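Local coordinates for protein glycoside hydrolase family 81 (Clostridium thermocellum, PDB 6FOP) that probably hydrolyses beta-1,3-glucans such as laminarin as part of the cellulosome of its host, at residues Phe391-Gly402 / Leu413-Phe423. Residues are numbered along the deposited sequence; the frame is centred on the assembly and turned at random.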
ATOM      1  N   PHE A 391     -14.695 -19.406   2.601  1.00 16.04           N
ATOM      2  CA  PHE A 391     -14.829 -17.947   2.605  1.00 16.20           C
ATOM      3  C   PHE A 391     -16.258 -17.535   2.909  1.00 17.38           C
ATOM      4  O   PHE A 391     -17.200 -18.080   2.339  1.00 18.03           O
ATOM      5  CB  PHE A 391     -14.341 -17.319   1.277  1.00 16.90           C
ATOM      6  CG  PHE A 391     -12.827 -17.336   1.143  1.00 16.10           C
ATOM      7  CD1 PHE A 391     -12.048 -16.379   1.774  1.00 16.99           C
ATOM      8  CD2 PHE A 391     -12.182 -18.357   0.459  1.00 17.17           C
ATOM      9  CE1 PHE A 391     -10.671 -16.414   1.701  1.00 16.53           C
ATOM     10  CE2 PHE A 391     -10.805 -18.390   0.381  1.00 17.40           C
ATOM     11  CZ  PHE A 391     -10.049 -17.440   1.024  1.00 16.21           C
ATOM     12  N   TYR A 392     -16.376 -16.547   3.799  1.00 17.16           N
ATOM     13  CA  TYR A 392     -17.632 -15.955   4.242  1.00 17.72           C
ATOM     14  C   TYR A 392     -17.696 -14.516   3.760  1.00 17.50           C
ATOM     15  O   TYR A 392     -16.710 -13.794   3.862  1.00 17.72           O
ATOM     16  CB  TYR A 392     -17.636 -15.983   5.786  1.00 18.81           C
ATOM     17  CG  TYR A 392     -18.722 -15.180   6.447  1.00 18.73           C
ATOM     18  CD1 TYR A 392     -19.968 -15.722   6.660  1.00 19.20           C
ATOM     19  CD2 TYR A 392     -18.479 -13.886   6.901  1.00 19.08           C
ATOM     20  CE1 TYR A 392     -20.968 -14.992   7.269  1.00 18.79           C
ATOM     21  CE2 TYR A 392     -19.471 -13.146   7.518  1.00 20.39           C
ATOM     22  CZ  TYR A 392     -20.714 -13.708   7.715  1.00 19.99           C
ATOM     23  OH  TYR A 392     -21.723 -13.001   8.334  1.00 21.35           O
ATOM     24  N   TYR A 393     -18.861 -14.085   3.282  1.00 16.99           N
ATOM     25  CA  TYR A 393     -19.038 -12.690   2.867  1.00 17.72           C
ATOM     26  C   TYR A 393     -19.811 -11.943   3.946  1.00 18.35           C
ATOM     27  O   TYR A 393     -20.950 -12.321   4.292  1.00 19.31           O
ATOM     28  CB  TYR A 393     -19.800 -12.607   1.556  1.00 17.33           C
ATOM     29  CG  TYR A 393     -19.953 -11.190   1.062  1.00 17.43           C
ATOM     30  CD1 TYR A 393     -18.900 -10.506   0.471  1.00 17.57           C
ATOM     31  CD2 TYR A 393     -21.154 -10.533   1.150  1.00 17.51           C
ATOM     32  CE1 TYR A 393     -19.040  -9.203   0.037  1.00 18.21           C
ATOM     33  CE2 TYR A 393     -21.288  -9.235   0.727  1.00 17.98           C
ATOM     34  CZ  TYR A 393     -20.239  -8.571   0.158  1.00 17.54           C
ATOM     35  OH  TYR A 393     -20.448  -7.276  -0.280  1.00 19.37           O
ATOM     36  N   ASP A 394     -19.162 -10.922   4.514  1.00 18.09           N
ATOM     37  CA  ASP A 394     -19.803  -9.999   5.437  1.00 17.26           C
ATOM     38  C   ASP A 394     -20.460  -8.893   4.619  1.00 17.85           C
ATOM     39  O   ASP A 394     -19.769  -8.187   3.896  1.00 17.58           O
ATOM     40  CB  ASP A 394     -18.759  -9.447   6.405  1.00 18.01           C
ATOM     41  CG  ASP A 394     -19.338  -8.436   7.392  1.00 19.12           C
ATOM     42  OD1 ASP A 394     -19.775  -7.350   6.972  1.00 21.21           O
ATOM     43  OD2 ASP A 394     -19.366  -8.742   8.592  1.00 21.25           O
ATOM     44  N   SER A 395     -21.788  -8.793   4.687  1.00 19.91           N
ATOM     45  CA  SER A 395     -22.531  -7.814   3.879  1.00 20.48           C
ATOM     46  C   SER A 395     -22.831  -6.520   4.636  1.00 21.23           C
ATOM     47  O   SER A 395     -23.525  -5.653   4.125  1.00 26.85           O
ATOM     48  CB  SER A 395     -23.830  -8.417   3.377  1.00 22.96           C
ATOM     49  OG  SER A 395     -24.637  -8.775   4.481  1.00 25.53           O
ATOM     50  N   ASN A 396     -22.368  -6.412   5.871  1.00 19.32           N
ATOM     51  CA  ASN A 396     -22.440  -5.151   6.620  1.00 18.69           C
ATOM     52  C   ASN A 396     -21.342  -4.207   6.119  1.00 19.10           C
ATOM     53  O   ASN A 396     -21.607  -3.107   5.663  1.00 20.89           O
ATOM     54  CB  ASN A 396     -22.308  -5.487   8.111  1.00 20.14           C
ATOM     55  CG  ASN A 396     -22.487  -4.290   9.007  1.00 20.05           C
ATOM     56  OD1 ASN A 396     -23.309  -3.408   8.734  1.00 23.28           O
ATOM     57  ND2 ASN A 396     -21.725  -4.258  10.095  1.00 21.27           N
ATOM     58  N   TRP A 397     -20.100  -4.690   6.181  1.00 17.85           N
ATOM     59  CA  TRP A 397     -18.949  -3.969   5.646  1.00 17.86           C
ATOM     60  C   TRP A 397     -18.743  -4.213   4.146  1.00 17.27           C
ATOM     61  O   TRP A 397     -18.344  -3.306   3.411  1.00 16.44           O
ATOM     62  CB  TRP A 397     -17.665  -4.334   6.411  1.00 17.52           C
ATOM     63  CG  TRP A 397     -17.664  -3.817   7.825  1.00 16.88           C
ATOM     64  CD1 TRP A 397     -18.286  -4.390   8.908  1.00 18.04           C
ATOM     65  CD2 TRP A 397     -17.069  -2.608   8.304  1.00 16.43           C
ATOM     66  NE1 TRP A 397     -18.088  -3.628  10.031  1.00 18.25           N
ATOM     67  CE2 TRP A 397     -17.358  -2.521   9.688  1.00 16.16           C
ATOM     68  CE3 TRP A 397     -16.329  -1.593   7.704  1.00 16.46           C
ATOM     69  CZ2 TRP A 397     -16.901  -1.463  10.483  1.00 17.36           C
ATOM     70  CZ3 TRP A 397     -15.888  -0.545   8.485  1.00 18.26           C
ATOM     71  CH2 TRP A 397     -16.174  -0.485   9.858  1.00 17.51           C
ATOM     72  N   GLY A 398     -18.956  -5.452   3.705  1.00 16.82           N
ATOM     73  CA  GLY A 398     -18.662  -5.840   2.308  1.00 17.31           C
ATOM     74  C   GLY A 398     -17.221  -6.312   2.174  1.00 16.24           C
ATOM     75  O   GLY A 398     -16.333  -5.576   1.700  1.00 16.06           O
ATOM     76  N   THR A 399     -16.999  -7.549   2.601  1.00 15.77           N
ATOM     77  CA  THR A 399     -15.660  -8.144   2.628  1.00 15.63           C
ATOM     78  C   THR A 399     -15.774  -9.648   2.646  1.00 15.97           C
ATOM     79  O   THR A 399     -16.721 -10.191   3.228  1.00 16.69           O
ATOM     80  CB  THR A 399     -14.817  -7.608   3.837  1.00 16.28           C
ATOM     81  OG1 THR A 399     -13.497  -8.180   3.817  1.00 16.05           O
ATOM     82  CG2 THR A 399     -15.453  -7.934   5.159  1.00 17.13           C
ATOM     83  N   LEU A 400     -14.787 -10.305   2.039  1.00 15.61           N
ATOM     84  CA  LEU A 400     -14.642 -11.761   2.101  1.00 16.73           C
ATOM     85  C   LEU A 400     -13.612 -12.128   3.162  1.00 16.32           C
ATOM     86  O   LEU A 400     -12.474 -11.661   3.084  1.00 16.41           O
ATOM     87  CB  LEU A 400     -14.184 -12.263   0.732  1.00 20.12           C
ATOM     88  CG  LEU A 400     -14.525 -13.675   0.367  1.00 22.99           C
ATOM     89  CD1 LEU A 400     -16.048 -13.857   0.148  1.00 21.32           C
ATOM     90  CD2 LEU A 400     -13.706 -14.106  -0.852  1.00 25.56           C
ATOM     91  N   ILE A 401     -14.023 -12.968   4.111  1.00 15.79           N
ATOM     92  CA  ILE A 401     -13.198 -13.377   5.243  1.00 16.75           C
ATOM     93  C   ILE A 401     -13.031 -14.882   5.157  1.00 15.96           C
ATOM     94  O   ILE A 401     -14.008 -15.621   5.094  1.00 17.46           O
ATOM     95  CB  ILE A 401     -13.850 -13.007   6.600  1.00 16.75           C
ATOM     96  CG1 ILE A 401     -14.118 -11.480   6.676  1.00 18.33           C
ATOM     97  CG2 ILE A 401     -13.011 -13.508   7.773  1.00 18.15           C
ATOM     98  CD1 ILE A 401     -15.061 -11.098   7.794  1.00 18.75           C
ATOM     99  N   GLY A 402     -11.790 -15.346   5.184  1.00 15.01           N
ATOM    100  CA  GLY A 402     -11.537 -16.778   5.234  1.00 16.33           C
ATOM    101  C   GLY A 402     -11.513 -17.290   6.663  1.00 14.98           C
ATOM    102  O   GLY A 402     -10.973 -16.619   7.567  1.00 15.10           O
ATOM    103  N   LEU A 413     -10.483  -6.737  10.242  1.00 14.66           N
ATOM    104  CA  LEU A 413     -10.202  -6.640   8.813  1.00 15.17           C
ATOM    105  C   LEU A 413      -8.744  -6.326   8.538  1.00 14.08           C
ATOM    106  O   LEU A 413      -8.374  -5.640   7.570  1.00 14.18           O
ATOM    107  CB  LEU A 413     -11.180  -5.682   8.102  1.00 16.51           C
ATOM    108  CG  LEU A 413     -12.623  -6.162   8.133  1.00 18.65           C
ATOM    109  CD1 LEU A 413     -13.494  -5.189   7.357  1.00 18.56           C
ATOM    110  CD2 LEU A 413     -12.846  -7.606   7.657  1.00 19.19           C
ATOM    111  N   ASN A 414      -7.870  -6.892   9.374  1.00 14.03           N
ATOM    112  CA  ASN A 414      -6.436  -6.723   9.136  1.00 13.98           C
ATOM    113  C   ASN A 414      -5.925  -7.604   7.987  1.00 14.48           C
ATOM    114  O   ASN A 414      -6.374  -8.735   7.821  1.00 14.63           O
ATOM    115  CB  ASN A 414      -5.611  -7.107  10.356  1.00 14.59           C
ATOM    116  CG  ASN A 414      -5.819  -6.200  11.553  1.00 15.09           C
ATOM    117  OD1 ASN A 414      -6.194  -5.035  11.433  1.00 14.61           O
ATOM    118  ND2 ASN A 414      -5.591  -6.764  12.739  1.00 15.88           N
ATOM    119  N   ASP A 415      -4.988  -7.073   7.210  1.00 13.63           N
ATOM    120  CA  ASP A 415      -4.027  -7.934   6.519  1.00 14.22           C
ATOM    121  C   ASP A 415      -4.583  -8.786   5.377  1.00 12.67           C
ATOM    122  O   ASP A 415      -3.947  -9.776   4.997  1.00 13.76           O
ATOM    123  CB  ASP A 415      -3.309  -8.889   7.501  1.00 14.95           C
ATOM    124  CG  ASP A 415      -2.541  -8.183   8.609  1.00 16.63           C
ATOM    125  OD1 ASP A 415      -2.473  -6.953   8.604  1.00 16.05           O
ATOM    126  OD2 ASP A 415      -2.024  -8.889   9.509  1.00 17.41           O
ATOM    127  N   HIS A 416      -5.722  -8.450   4.782  1.00 13.03           N
ATOM    128  CA  HIS A 416      -6.235  -9.372   3.772  1.00 12.51           C
ATOM    129  C   HIS A 416      -5.280  -9.513   2.587  1.00 12.66           C
ATOM    130  O   HIS A 416      -5.218 -10.579   1.960  1.00 13.11           O
ATOM    131  CB  HIS A 416      -7.626  -8.983   3.274  1.00 13.29           C
ATOM    132  CG  HIS A 416      -8.710  -9.254   4.269  1.00 13.60           C
ATOM    133  ND1 HIS A 416     -10.044  -9.272   3.923  1.00 14.50           N
ATOM    134  CD2 HIS A 416      -8.665  -9.499   5.597  1.00 14.61           C
ATOM    135  CE1 HIS A 416     -10.773  -9.552   4.993  1.00 15.62           C
ATOM    136  NE2 HIS A 416      -9.959  -9.685   6.024  1.00 15.76           N
ATOM    137  N   HIS A 417      -4.610  -8.431   2.222  1.00 12.55           N
ATOM    138  CA  HIS A 417      -3.630  -8.499   1.132  1.00 12.30           C
ATOM    139  C   HIS A 417      -2.488  -9.471   1.449  1.00 12.29           C
ATOM    140  O   HIS A 417      -2.091 -10.257   0.572  1.00 13.01           O
ATOM    141  CB  HIS A 417      -3.145  -7.092   0.699  1.00 12.60           C
ATOM    142  CG  HIS A 417      -2.425  -6.304   1.762  1.00 12.99           C
ATOM    143  ND1 HIS A 417      -2.664  -6.439   3.108  1.00 12.98           N
ATOM    144  CD2 HIS A 417      -1.473  -5.358   1.648  1.00 13.14           C
ATOM    145  CE1 HIS A 417      -1.887  -5.604   3.776  1.00 13.27           C
ATOM    146  NE2 HIS A 417      -1.154  -4.936   2.909  1.00 12.92           N
ATOM    147  N   PHE A 418      -1.997  -9.452   2.697  1.00 11.84           N
ATOM    148  CA  PHE A 418      -0.921 -10.364   3.087  1.00 12.17           C
ATOM    149  C   PHE A 418      -1.416 -11.809   2.976  1.00 12.60           C
ATOM    150  O   PHE A 418      -0.701 -12.685   2.455  1.00 13.38           O
ATOM    151  CB  PHE A 418      -0.501 -10.139   4.537  1.00 12.87           C
ATOM    152  CG  PHE A 418       0.041  -8.756   4.851  1.00 12.85           C
ATOM    153  CD1 PHE A 418       0.609  -7.940   3.893  1.00 11.58           C
ATOM    154  CD2 PHE A 418       0.048  -8.334   6.171  1.00 13.82           C
ATOM    155  CE1 PHE A 418       1.188  -6.732   4.254  1.00 12.99           C
ATOM    156  CE2 PHE A 418       0.580  -7.116   6.521  1.00 13.92           C
ATOM    157  CZ  PHE A 418       1.156  -6.323   5.557  1.00 13.10           C
ATOM    158  N   HIS A 419      -2.591 -12.096   3.524  1.00 12.50           N
ATOM    159  CA  HIS A 419      -3.070 -13.472   3.536  1.00 13.88           C
ATOM    160  C   HIS A 419      -3.374 -13.936   2.121  1.00 13.18           C
ATOM    161  O   HIS A 419      -2.942 -15.014   1.677  1.00 13.88           O
ATOM    162  CB  HIS A 419      -4.359 -13.628   4.331  1.00 15.28           C
ATOM    163  CG  HIS A 419      -4.268 -13.467   5.809  1.00 14.94           C
ATOM    164  ND1 HIS A 419      -3.554 -12.498   6.474  1.00 18.80           N
ATOM    165  CD2 HIS A 419      -4.942 -14.146   6.762  1.00 14.00           C
ATOM    166  CE1 HIS A 419      -3.791 -12.604   7.775  1.00 15.41           C
ATOM    167  NE2 HIS A 419      -4.628 -13.591   7.968  1.00 18.06           N
ATOM    168  N   TYR A 420      -4.184 -13.159   1.417  1.00 13.69           N
ATOM    169  CA  TYR A 420      -4.710 -13.614   0.143  1.00 12.85           C
ATOM    170  C   TYR A 420      -3.670 -13.570  -0.973  1.00 13.38           C
ATOM    171  O   TYR A 420      -3.810 -14.284  -1.951  1.00 14.12           O
ATOM    172  CB  TYR A 420      -5.959 -12.845  -0.234  1.00 13.49           C
ATOM    173  CG  TYR A 420      -7.117 -12.957   0.740  1.00 13.82           C
ATOM    174  CD1 TYR A 420      -7.120 -13.831   1.799  1.00 15.14           C
ATOM    175  CD2 TYR A 420      -8.216 -12.109   0.603  1.00 14.31           C
ATOM    176  CE1 TYR A 420      -8.167 -13.895   2.693  1.00 15.82           C
ATOM    177  CE2 TYR A 420      -9.252 -12.150   1.486  1.00 15.12           C
ATOM    178  CZ  TYR A 420      -9.231 -13.025   2.546  1.00 15.46           C
ATOM    179  OH  TYR A 420     -10.244 -13.089   3.454  1.00 18.72           O
ATOM    180  N   GLY A 421      -2.636 -12.758  -0.847  1.00 13.68           N
ATOM    181  CA  GLY A 421      -1.577 -12.725  -1.843  1.00 13.16           C
ATOM    182  C   GLY A 421      -0.962 -14.105  -2.079  1.00 13.38           C
ATOM    183  O   GLY A 421      -0.650 -14.454  -3.210  1.00 13.25           O
ATOM    184  N   TYR A 422      -0.796 -14.875  -0.999  1.00 12.54           N
ATOM    185  CA  TYR A 422      -0.267 -16.228  -1.123  1.00 12.04           C
ATOM    186  C   TYR A 422      -1.223 -17.148  -1.888  1.00 12.24           C
ATOM    187  O   TYR A 422      -0.784 -17.971  -2.707  1.00 13.28           O
ATOM    188  CB  TYR A 422       0.020 -16.813   0.250  1.00 12.23           C
ATOM    189  CG  TYR A 422       1.179 -16.186   0.981  1.00 12.91           C
ATOM    190  CD1 TYR A 422       2.491 -16.388   0.569  1.00 13.30           C
ATOM    191  CD2 TYR A 422       0.986 -15.409   2.135  1.00 12.25           C
ATOM    192  CE1 TYR A 422       3.553 -15.838   1.261  1.00 13.46           C
ATOM    193  CE2 TYR A 422       2.064 -14.854   2.834  1.00 13.48           C
ATOM    194  CZ  TYR A 422       3.352 -15.056   2.387  1.00 12.68           C
ATOM    195  OH  TYR A 422       4.429 -14.517   3.051  1.00 13.54           O
ATOM    196  N   PHE A 423      -2.523 -17.040  -1.612  1.00 12.63           N
ATOM    197  CA  PHE A 423      -3.534 -17.831  -2.333  1.00 12.37           C
ATOM    198  C   PHE A 423      -3.522 -17.466  -3.821  1.00 12.91           C
ATOM    199  O   PHE A 423      -3.594 -18.342  -4.697  1.00 13.48           O
ATOM    200  CB  PHE A 423      -4.959 -17.593  -1.773  1.00 13.50           C
ATOM    201  CG  PHE A 423      -5.250 -18.267  -0.462  1.00 13.96           C
ATOM    202  CD1 PHE A 423      -4.639 -17.858   0.722  1.00 13.89           C
ATOM    203  CD2 PHE A 423      -6.167 -19.301  -0.393  1.00 16.41           C
ATOM    204  CE1 PHE A 423      -4.909 -18.487   1.928  1.00 15.26           C
ATOM    205  CE2 PHE A 423      -6.455 -19.929   0.807  1.00 16.71           C
ATOM    206  CZ  PHE A 423      -5.803 -19.539   1.978  1.00 16.13           C
TER
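Tyr420 reaches from the helix that starts at His416 to the second strand of the hairpin 391-402, and its side chain is the one to follow outward. CB leaves the helix toward the hairpin with CG anti to the carbonyl carbon (chi1 -60°), which carries the ring toward the hairpin. Along the ring, Tyr420 CE1 lies 3.7 Å from CE1 of Phe391, whose edge is turned to the tyrosine face in an offset edge-to-face pair with planes at 84°. Tyr420 CE2 passes 3.6 Å from the carbonyl O of Leu400. At the tip, Tyr420 OH donates to that same Leu400 O at 2.7 Å, arriving 36° above the carbonyl plane, and accepts a weak bond from Gly402 N at 3.2 Å.

One turn earlier, His416 brings CE1 of its imidazole to 3.3 Å from OG1 of Thr399, which sits at the edge of the ring. The polar ends here meet in Asp453 of helix 440-455: OD2 pairs with His416 ND1, while OD1 pairs with Thr399 OG1 and Leu400 N. Ser409 O takes up His416 NE2. Beyond them the contact becomes apolar, with Leu413 CD2 and Thr399 CG2 tip to tip at 3.6 Å; the Ile401 side chain crosses that of Leu413 at about a right angle, its CD1 4.1 Å from Leu413 CD2.

The hairpin, which carries a G1 bulge where Gly398 and Thr399 both face Asp394, thus packs on the first turns of helix 416-433 within the family 81 C-terminal domain, an (alpha/alpha)6-barrel type. Both imidazole nitrogens are engaged, fixing the rotation of His416. Facing a carbonyl, NE2 presumably carries a proton, and the carboxylate at ND1 would probably favour a second and a positive ring.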